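Long-range contact in putative exported protein (PDB 3FZX), which is of unknown function but binds calcium ions and may be an exported lipid-binding protein with a YmcC-like fold: residues K182-V196 / E199-L213. Sequence-based numbering, arbitrary orientation.
Sequences KGYGYEWYAPNIGIV and EQYNNKKELQSYSVL
Tyr-184 faces Tyr-201 and Tyr-186 faces Glu-199 as antiparallel hydrogen-bonded pairs of strands 182-190 and 199-202, four backbone bonds in all; at Val-196, where the chain turns a corner, a separate pairing with strand 207-213 begins, Leu-213 N donating to Val-196 O at 2.8 Å. The three tyrosines and Glu-199 share one face of the sheet. Tyr-201 CB sits over the Tyr-184 ring, 3.8 Å from its centroid, a CH-pi contact; the two rings are nearly parallel (9°) but displaced, with little overlap. With chi1 at 72°, the Tyr-184 ring leans across the neighbouring strand until OH comes 3.4 Å from Lys-205 CB. Tyr-186 CD2 approaches Tyr-201 CE1 at 3.8 Å. Tyr-201 OH donates to Glu-199 OE1 (2.7 Å) from above the carboxylate plane, while OE2, 3.6 Å from Trp-188 CH2, forms a salt bridge with Arg-197; two partners thus hold the carboxylate. In the type I turn 202-205, Asn-202 OD1 accepts from Lys-204 N, making an Asx turn, and from Glu-206 N on the opposite face of its plane. The tyrosines form an aromatic cluster on one of two successive hairpins of an antiparallel barrel, consistent with the LolA/LolB clan.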
ATOM      1  N   LYS A 182       7.574 -12.879 -19.209  1.00 43.90           N
ATOM      2  CA  LYS A 182       7.468 -11.479 -19.628  1.00 43.30           C
ATOM      3  C   LYS A 182       6.292 -11.357 -20.565  1.00 41.92           C
ATOM      4  O   LYS A 182       6.043 -12.240 -21.389  1.00 42.33           O
ATOM      5  CB  LYS A 182       8.740 -11.016 -20.316  1.00 43.34           C
ATOM      6  CG  LYS A 182       9.885 -10.891 -19.347  1.00 49.98           C
ATOM      7  CD  LYS A 182      11.152 -10.335 -19.978  1.00 56.89           C
ATOM      8  CE  LYS A 182      12.255 -10.202 -18.922  1.00 63.61           C
ATOM      9  NZ  LYS A 182      13.314  -9.219 -19.304  1.00 68.81           N
ATOM     10  N   GLY A 183       5.533 -10.281 -20.432  1.00 40.21           N
ATOM     11  CA  GLY A 183       4.386 -10.095 -21.312  1.00 38.09           C
ATOM     12  C   GLY A 183       3.762  -8.729 -21.231  1.00 36.90           C
ATOM     13  O   GLY A 183       4.359  -7.787 -20.734  1.00 33.86           O
ATOM     14  N   TYR A 184       2.545  -8.636 -21.740  1.00 37.63           N
ATOM     15  CA  TYR A 184       1.814  -7.383 -21.762  1.00 37.45           C
ATOM     16  C   TYR A 184       0.322  -7.696 -21.566  1.00 37.16           C
ATOM     17  O   TYR A 184      -0.095  -8.868 -21.588  1.00 35.81           O
ATOM     18  CB  TYR A 184       2.132  -6.574 -23.041  1.00 36.12           C
ATOM     19  CG  TYR A 184       1.554  -7.116 -24.309  1.00 41.34           C
ATOM     20  CD1 TYR A 184       2.233  -8.077 -25.052  1.00 43.74           C
ATOM     21  CD2 TYR A 184       0.311  -6.675 -24.774  1.00 48.69           C
ATOM     22  CE1 TYR A 184       1.681  -8.603 -26.231  1.00 45.85           C
ATOM     23  CE2 TYR A 184      -0.246  -7.192 -25.956  1.00 45.10           C
ATOM     24  CZ  TYR A 184       0.445  -8.152 -26.668  1.00 48.24           C
ATOM     25  OH  TYR A 184      -0.090  -8.653 -27.831  1.00 55.20           O
ATOM     26  N   GLY A 185      -0.467  -6.673 -21.281  1.00 36.36           N
ATOM     27  CA  GLY A 185      -1.892  -6.882 -21.050  1.00 37.06           C
ATOM     28  C   GLY A 185      -2.707  -5.654 -21.339  1.00 36.91           C
ATOM     29  O   GLY A 185      -2.162  -4.584 -21.587  1.00 36.89           O
ATOM     30  N   TYR A 186      -4.018  -5.832 -21.339  1.00 36.11           N
ATOM     31  CA  TYR A 186      -4.953  -4.737 -21.452  1.00 34.56           C
ATOM     32  C   TYR A 186      -5.937  -4.840 -20.304  1.00 34.96           C
ATOM     33  O   TYR A 186      -6.275  -5.938 -19.852  1.00 33.28           O
ATOM     34  CB  TYR A 186      -5.748  -4.826 -22.746  1.00 33.85           C
ATOM     35  CG  TYR A 186      -4.941  -4.714 -24.026  1.00 35.54           C
ATOM     36  CD1 TYR A 186      -4.489  -3.483 -24.497  1.00 38.93           C
ATOM     37  CD2 TYR A 186      -4.703  -5.835 -24.812  1.00 47.26           C
ATOM     38  CE1 TYR A 186      -3.742  -3.390 -25.706  1.00 35.99           C
ATOM     39  CE2 TYR A 186      -3.982  -5.754 -26.010  1.00 48.19           C
ATOM     40  CZ  TYR A 186      -3.514  -4.539 -26.444  1.00 36.69           C
ATOM     41  OH  TYR A 186      -2.810  -4.509 -27.602  1.00 50.70           O
ATOM     42  N   GLU A 187      -6.406  -3.702 -19.823  1.00 34.32           N
ATOM     43  CA  GLU A 187      -7.538  -3.705 -18.913  1.00 35.57           C
ATOM     44  C   GLU A 187      -8.488  -2.551 -19.204  1.00 33.91           C
ATOM     45  O   GLU A 187      -8.119  -1.515 -19.800  1.00 32.41           O
ATOM     46  CB  GLU A 187      -7.135  -3.805 -17.434  1.00 35.59           C
ATOM     47  CG  GLU A 187      -6.347  -2.679 -16.867  1.00 45.04           C
ATOM     48  CD  GLU A 187      -5.897  -2.957 -15.406  1.00 53.61           C
ATOM     49  OE1 GLU A 187      -5.585  -4.121 -15.055  1.00 60.01           O
ATOM     50  OE2 GLU A 187      -5.832  -2.004 -14.604  1.00 54.39           O
ATOM     51  N   TRP A 188      -9.735  -2.797 -18.840  1.00 29.59           N
ATOM     52  CA  TRP A 188     -10.808  -1.900 -19.086  1.00 30.77           C
ATOM     53  C   TRP A 188     -11.427  -1.638 -17.724  1.00 33.53           C
ATOM     54  O   TRP A 188     -11.731  -2.603 -17.002  1.00 34.14           O
ATOM     55  CB  TRP A 188     -11.835  -2.543 -19.989  1.00 30.68           C
ATOM     56  CG  TRP A 188     -11.477  -2.671 -21.442  1.00 30.80           C
ATOM     57  CD1 TRP A 188     -11.864  -1.836 -22.445  1.00 30.25           C
ATOM     58  CD2 TRP A 188     -10.763  -3.742 -22.068  1.00 34.74           C
ATOM     59  NE1 TRP A 188     -11.419  -2.302 -23.652  1.00 35.94           N
ATOM     60  CE2 TRP A 188     -10.754  -3.481 -23.455  1.00 30.17           C
ATOM     61  CE3 TRP A 188     -10.123  -4.894 -21.592  1.00 34.59           C
ATOM     62  CZ2 TRP A 188     -10.106  -4.313 -24.379  1.00 37.23           C
ATOM     63  CZ3 TRP A 188      -9.493  -5.734 -22.508  1.00 34.12           C
ATOM     64  CH2 TRP A 188      -9.490  -5.439 -23.894  1.00 32.82           C
ATOM     65  N   TYR A 189     -11.592  -0.358 -17.367  1.00 30.61           N
ATOM     66  CA  TYR A 189     -12.196  -0.024 -16.078  1.00 33.12           C
ATOM     67  C   TYR A 189     -13.251   1.063 -16.176  1.00 32.84           C
ATOM     68  O   TYR A 189     -13.235   1.888 -17.089  1.00 30.58           O
ATOM     69  CB  TYR A 189     -11.141   0.331 -15.040  1.00 32.84           C
ATOM     70  CG  TYR A 189     -10.300   1.556 -15.327  1.00 33.36           C
ATOM     71  CD1 TYR A 189      -9.098   1.454 -16.048  1.00 31.35           C
ATOM     72  CD2 TYR A 189     -10.666   2.811 -14.835  1.00 33.94           C
ATOM     73  CE1 TYR A 189      -8.310   2.580 -16.296  1.00 38.32           C
ATOM     74  CE2 TYR A 189      -9.873   3.951 -15.073  1.00 30.86           C
ATOM     75  CZ  TYR A 189      -8.702   3.824 -15.792  1.00 38.25           C
ATOM     76  OH  TYR A 189      -7.903   4.915 -15.980  1.00 39.58           O
ATOM     77  N   ALA A 190     -14.165   1.019 -15.209  1.00 32.03           N
ATOM     78  CA  ALA A 190     -15.363   1.836 -15.206  1.00 32.78           C
ATOM     79  C   ALA A 190     -15.686   2.336 -13.806  1.00 33.47           C
ATOM     80  O   ALA A 190     -15.364   1.667 -12.803  1.00 33.72           O
ATOM     81  CB  ALA A 190     -16.573   1.024 -15.742  1.00 33.68           C
ATOM     82  N   PRO A 191     -16.343   3.509 -13.726  1.00 35.30           N
ATOM     83  CA  PRO A 191     -16.811   4.078 -12.465  1.00 31.31           C
ATOM     84  C   PRO A 191     -17.718   3.125 -11.720  1.00 33.59           C
ATOM     85  O   PRO A 191     -18.565   2.483 -12.339  1.00 34.52           O
ATOM     86  CB  PRO A 191     -17.632   5.291 -12.905  1.00 34.43           C
ATOM     87  CG  PRO A 191     -17.142   5.640 -14.292  1.00 34.11           C
ATOM     88  CD  PRO A 191     -16.519   4.430 -14.874  1.00 34.23           C
ATOM     89  N   ASN A 192     -17.527   3.059 -10.399  1.00 31.48           N
ATOM     90  CA  ASN A 192     -18.304   2.279  -9.465  1.00 32.59           C
ATOM     91  C   ASN A 192     -18.178   0.744  -9.636  1.00 35.13           C
ATOM     92  O   ASN A 192     -18.898  -0.001  -9.001  1.00 34.83           O
ATOM     93  CB  ASN A 192     -19.785   2.723  -9.459  1.00 32.00           C
ATOM     94  CG  ASN A 192     -19.949   4.235  -9.328  1.00 33.41           C
ATOM     95  OD1 ASN A 192     -19.356   4.870  -8.462  1.00 35.39           O
ATOM     96  ND2 ASN A 192     -20.747   4.814 -10.193  1.00 36.83           N
ATOM     97  N   ILE A 193     -17.249   0.284 -10.457  1.00 36.49           N
ATOM     98  CA  ILE A 193     -17.062  -1.163 -10.691  1.00 37.09           C
ATOM     99  C   ILE A 193     -15.610  -1.555 -10.543  1.00 35.37           C
ATOM    100  O   ILE A 193     -15.294  -2.490  -9.832  1.00 38.75           O
ATOM    101  CB  ILE A 193     -17.524  -1.571 -12.109  1.00 39.52           C
ATOM    102  CG1 ILE A 193     -18.983  -1.188 -12.348  1.00 36.60           C
ATOM    103  CG2 ILE A 193     -17.389  -3.076 -12.324  1.00 38.88           C
ATOM    104  CD1 ILE A 193     -19.350  -1.246 -13.854  1.00 41.47           C
ATOM    105  N   GLY A 194     -14.714  -0.801 -11.167  1.00 35.98           N
ATOM    106  CA  GLY A 194     -13.302  -1.168 -11.240  1.00 34.26           C
ATOM    107  C   GLY A 194     -13.069  -1.863 -12.561  1.00 34.87           C
ATOM    108  O   GLY A 194     -13.612  -1.445 -13.600  1.00 36.95           O
ATOM    109  N   ILE A 195     -12.325  -2.961 -12.519  1.00 34.81           N
ATOM    110  CA  ILE A 195     -11.961  -3.712 -13.721  1.00 36.10           C
ATOM    111  C   ILE A 195     -13.168  -4.479 -14.271  1.00 34.94           C
ATOM    112  O   ILE A 195     -13.760  -5.338 -13.594  1.00 35.00           O
ATOM    113  CB  ILE A 195     -10.801  -4.747 -13.448  1.00 37.56           C
ATOM    114  CG1 ILE A 195      -9.577  -4.084 -12.773  1.00 45.02           C
ATOM    115  CG2 ILE A 195     -10.432  -5.498 -14.738  1.00 34.81           C
ATOM    116  CD1 ILE A 195      -9.109  -2.807 -13.406  1.00 46.19           C
ATOM    117  N   VAL A 196     -13.514  -4.161 -15.505  1.00 34.74           N
ATOM    118  CA  VAL A 196     -14.619  -4.804 -16.214  1.00 35.08           C
ATOM    119  C   VAL A 196     -14.093  -5.976 -17.045  1.00 34.79           C
ATOM    120  O   VAL A 196     -14.771  -6.992 -17.196  1.00 34.36           O
ATOM    121  CB  VAL A 196     -15.345  -3.759 -17.096  1.00 34.22           C
ATOM    122  CG1 VAL A 196     -16.328  -4.384 -18.046  1.00 32.41           C
ATOM    123  CG2 VAL A 196     -16.059  -2.750 -16.175  1.00 35.18           C
ATOM    124  N   GLU A 199      -7.026  -8.770 -20.157  1.00 34.92           N
ATOM    125  CA  GLU A 199      -6.453  -9.797 -21.020  1.00 34.65           C
ATOM    126  C   GLU A 199      -4.955  -9.812 -20.824  1.00 37.16           C
ATOM    127  O   GLU A 199      -4.349  -8.744 -20.739  1.00 38.49           O
ATOM    128  CB  GLU A 199      -6.737  -9.485 -22.484  1.00 32.35           C
ATOM    129  CG  GLU A 199      -8.195  -9.551 -22.876  1.00 37.38           C
ATOM    130  CD  GLU A 199      -8.443  -9.030 -24.284  1.00 33.02           C
ATOM    131  OE1 GLU A 199      -7.481  -8.663 -24.990  1.00 39.48           O
ATOM    132  OE2 GLU A 199      -9.609  -8.977 -24.671  1.00 37.75           O
ATOM    133  N   GLN A 200      -4.359 -11.012 -20.767  1.00 36.86           N
ATOM    134  CA  GLN A 200      -2.917 -11.164 -20.624  1.00 36.64           C
ATOM    135  C   GLN A 200      -2.329 -11.927 -21.803  1.00 37.13           C
ATOM    136  O   GLN A 200      -2.898 -12.940 -22.237  1.00 35.49           O
ATOM    137  CB  GLN A 200      -2.566 -11.868 -19.314  1.00 36.53           C
ATOM    138  CG  GLN A 200      -3.014 -11.076 -18.063  1.00 42.40           C
ATOM    139  CD  GLN A 200      -4.511 -11.166 -17.823  1.00 45.63           C
ATOM    140  OE1 GLN A 200      -5.075 -12.256 -17.869  1.00 48.06           O
ATOM    141  NE2 GLN A 200      -5.165 -10.019 -17.582  1.00 42.62           N
ATOM    142  N   TYR A 201      -1.195 -11.415 -22.305  1.00 37.41           N
ATOM    143  CA  TYR A 201      -0.430 -11.980 -23.435  1.00 36.59           C
ATOM    144  C   TYR A 201       1.023 -12.202 -23.059  1.00 38.67           C
ATOM    145  O   TYR A 201       1.535 -11.525 -22.179  1.00 38.31           O
ATOM    146  CB  TYR A 201      -0.442 -11.017 -24.614  1.00 35.17           C
ATOM    147  CG  TYR A 201      -1.823 -10.752 -25.148  1.00 41.22           C
ATOM    148  CD1 TYR A 201      -2.610  -9.769 -24.581  1.00 37.38           C
ATOM    149  CD2 TYR A 201      -2.354 -11.496 -26.209  1.00 38.52           C
ATOM    150  CE1 TYR A 201      -3.882  -9.516 -25.040  1.00 37.45           C
ATOM    151  CE2 TYR A 201      -3.644 -11.238 -26.685  1.00 35.82           C
ATOM    152  CZ  TYR A 201      -4.395 -10.247 -26.074  1.00 38.80           C
ATOM    153  OH  TYR A 201      -5.666  -9.939 -26.461  1.00 41.09           O
ATOM    154  N   ASN A 202       1.696 -13.142 -23.733  1.00 41.31           N
ATOM    155  CA  ASN A 202       3.156 -13.292 -23.575  1.00 41.56           C
ATOM    156  C   ASN A 202       3.795 -12.384 -24.598  1.00 42.54           C
ATOM    157  O   ASN A 202       3.086 -11.788 -25.424  1.00 41.44           O
ATOM    158  CB  ASN A 202       3.642 -14.753 -23.730  1.00 40.98           C
ATOM    159  CG  ASN A 202       3.385 -15.360 -25.114  1.00 37.06           C
ATOM    160  OD1 ASN A 202       3.018 -14.693 -26.104  1.00 42.90           O
ATOM    161  ND2 ASN A 202       3.569 -16.664 -25.176  1.00 44.23           N
ATOM    162  N   ASN A 203       5.122 -12.311 -24.622  1.00 46.29           N
ATOM    163  CA  ASN A 203       5.736 -11.379 -25.572  1.00 48.63           C
ATOM    164  C   ASN A 203       5.704 -11.782 -27.041  1.00 49.53           C
ATOM    165  O   ASN A 203       6.143 -11.019 -27.877  1.00 50.37           O
ATOM    166  CB  ASN A 203       7.073 -10.822 -25.073  1.00 48.88           C
ATOM    167  CG  ASN A 203       6.878  -9.594 -24.148  1.00 52.06           C
ATOM    168  OD1 ASN A 203       5.872  -8.869 -24.254  1.00 53.80           O
ATOM    169  ND2 ASN A 203       7.836  -9.359 -23.249  1.00 51.44           N
ATOM    170  N   LYS A 204       5.098 -12.927 -27.350  1.00 50.87           N
ATOM    171  CA  LYS A 204       4.851 -13.325 -28.736  0.50 51.10           C
ATOM    172  C   LYS A 204       3.451 -12.903 -29.185  1.00 51.22           C
ATOM    173  O   LYS A 204       3.057 -13.175 -30.292  1.00 51.35           O
ATOM    174  CB  LYS A 204       5.011 -14.832 -28.916  0.50 51.66           C
ATOM    175  CG  LYS A 204       6.346 -15.397 -28.430  0.50 52.94           C
ATOM    176  CD  LYS A 204       6.730 -16.671 -29.208  0.50 51.24           C
ATOM    177  CE  LYS A 204       7.802 -17.464 -28.476  0.50 50.33           C
ATOM    178  NZ  LYS A 204       8.448 -18.450 -29.367  0.50 49.12           N
ATOM    179  N   LYS A 205       2.705 -12.222 -28.316  1.00 51.47           N
ATOM    180  CA  LYS A 205       1.343 -11.744 -28.632  1.00 49.42           C
ATOM    181  C   LYS A 205       0.330 -12.886 -28.625  1.00 47.43           C
ATOM    182  O   LYS A 205      -0.706 -12.813 -29.282  1.00 48.45           O
ATOM    183  CB  LYS A 205       1.272 -10.949 -29.957  1.00 48.89           C
ATOM    184  CG  LYS A 205       2.361  -9.869 -30.120  1.00 53.37           C
ATOM    185  CD  LYS A 205       2.280  -9.174 -31.477  1.00 56.44           C
ATOM    186  CE  LYS A 205       3.653  -8.678 -31.963  1.00 58.98           C
ATOM    187  NZ  LYS A 205       3.692  -8.571 -33.458  1.00 64.33           N
ATOM    188  N   GLU A 206       0.622 -13.924 -27.849  1.00 46.12           N
ATOM    189  CA  GLU A 206      -0.261 -15.065 -27.713  1.00 44.42           C
ATOM    190  C   GLU A 206      -1.034 -14.898 -26.422  1.00 41.93           C
ATOM    191  O   GLU A 206      -0.421 -14.766 -25.340  1.00 41.03           O
ATOM    192  CB  GLU A 206       0.559 -16.347 -27.642  1.00 46.44           C
ATOM    193  CG  GLU A 206       1.319 -16.670 -28.945  1.00 51.92           C
ATOM    194  CD  GLU A 206       2.426 -17.713 -28.781  1.00 53.91           C
ATOM    195  OE1 GLU A 206       2.945 -17.906 -27.655  1.00 56.10           O
ATOM    196  OE2 GLU A 206       2.796 -18.322 -29.802  1.00 58.08           O
ATOM    197  N   LEU A 207      -2.364 -14.918 -26.535  1.00 37.93           N
ATOM    198  CA  LEU A 207      -3.256 -14.814 -25.389  1.00 36.54           C
ATOM    199  C   LEU A 207      -2.961 -15.900 -24.350  1.00 35.55           C
ATOM    200  O   LEU A 207      -2.895 -17.076 -24.663  1.00 37.18           O
ATOM    201  CB  LEU A 207      -4.721 -14.867 -25.843  1.00 37.15           C
ATOM    202  CG  LEU A 207      -5.819 -14.694 -24.766  1.00 39.25           C
ATOM    203  CD1 LEU A 207      -5.704 -13.350 -24.080  1.00 28.07           C
ATOM    204  CD2 LEU A 207      -7.236 -14.881 -25.373  1.00 28.00           C
ATOM    205  N   GLN A 208      -2.746 -15.481 -23.116  1.00 34.53           N
ATOM    206  CA  GLN A 208      -2.489 -16.371 -22.000  1.00 35.04           C
ATOM    207  C   GLN A 208      -3.734 -16.557 -21.131  1.00 37.29           C
ATOM    208  O   GLN A 208      -3.956 -17.625 -20.581  1.00 38.05           O
ATOM    209  CB  GLN A 208      -1.367 -15.779 -21.156  1.00 34.72           C
ATOM    210  CG  GLN A 208      -0.104 -15.550 -21.969  1.00 38.70           C
ATOM    211  CD  GLN A 208       0.474 -16.863 -22.458  1.00 41.42           C
ATOM    212  OE1 GLN A 208       0.558 -17.125 -23.663  1.00 33.71           O
ATOM    213  NE2 GLN A 208       0.815 -17.724 -21.510  1.00 39.24           N
ATOM    214  N   SER A 209      -4.560 -15.526 -21.022  1.00 36.48           N
ATOM    215  CA  SER A 209      -5.696 -15.573 -20.121  1.00 35.15           C
ATOM    216  C   SER A 209      -6.478 -14.284 -20.230  1.00 34.19           C
ATOM    217  O   SER A 209      -6.048 -13.313 -20.896  1.00 33.44           O
ATOM    218  CB  SER A 209      -5.242 -15.748 -18.667  1.00 34.37           C
ATOM    219  OG  SER A 209      -4.223 -14.811 -18.342  1.00 35.44           O
ATOM    220  N   TYR A 210      -7.648 -14.296 -19.614  1.00 30.26           N
ATOM    221  CA  TYR A 210      -8.457 -13.110 -19.556  1.00 31.91           C
ATOM    222  C   TYR A 210      -9.518 -13.253 -18.471  1.00 32.74           C
ATOM    223  O   TYR A 210      -9.832 -14.381 -18.016  1.00 33.45           O
ATOM    224  CB  TYR A 210      -9.070 -12.804 -20.914  1.00 30.87           C
ATOM    225  CG  TYR A 210     -10.064 -13.814 -21.423  1.00 35.43           C
ATOM    226  CD1 TYR A 210      -9.633 -14.946 -22.104  1.00 37.07           C
ATOM    227  CD2 TYR A 210     -11.437 -13.612 -21.273  1.00 34.77           C
ATOM    228  CE1 TYR A 210     -10.517 -15.852 -22.587  1.00 30.49           C
ATOM    229  CE2 TYR A 210     -12.357 -14.542 -21.764  1.00 33.11           C
ATOM    230  CZ  TYR A 210     -11.868 -15.650 -22.418  1.00 36.83           C
ATOM    231  OH  TYR A 210     -12.697 -16.586 -22.899  1.00 32.46           O
ATOM    232  N   SER A 211     -10.042 -12.110 -18.046  1.00 31.19           N
ATOM    233  CA  SER A 211     -11.111 -12.073 -17.075  1.00 32.52           C
ATOM    234  C   SER A 211     -12.180 -11.086 -17.533  1.00 33.80           C
ATOM    235  O   SER A 211     -11.888 -10.136 -18.263  1.00 32.48           O
ATOM    236  CB  SER A 211     -10.551 -11.718 -15.696  1.00 34.97           C
ATOM    237  OG  SER A 211     -10.253 -10.343 -15.597  1.00 38.08           O
ATOM    238  N   VAL A 212     -13.429 -11.350 -17.137  1.00 34.49           N
ATOM    239  CA  VAL A 212     -14.589 -10.561 -17.525  1.00 34.11           C
ATOM    240  C   VAL A 212     -15.538 -10.445 -16.326  1.00 35.70           C
ATOM    241  O   VAL A 212     -15.811 -11.423 -15.623  1.00 35.09           O
ATOM    242  CB  VAL A 212     -15.371 -11.227 -18.703  1.00 34.96           C
ATOM    243  CG1 VAL A 212     -16.485 -10.306 -19.215  1.00 31.64           C
ATOM    244  CG2 VAL A 212     -14.419 -11.605 -19.847  1.00 32.62           C
ATOM    245  N   LEU A 213     -16.028  -9.238 -16.094  1.00 36.97           N
ATOM    246  CA  LEU A 213     -17.057  -8.970 -15.096  1.00 35.48           C
ATOM    247  C   LEU A 213     -18.239  -9.892 -15.358  1.00 34.97           C
ATOM    248  O   LEU A 213     -18.735  -9.978 -16.476  1.00 34.52           O
ATOM    249  CB  LEU A 213     -17.513  -7.508 -15.199  1.00 35.23           C
ATOM    250  CG  LEU A 213     -18.593  -7.036 -14.206  1.00 38.15           C
ATOM    251  CD1 LEU A 213     -18.119  -7.138 -12.791  1.00 27.46           C
ATOM    252  CD2 LEU A 213     -19.030  -5.617 -14.589  1.00 33.90           C
TER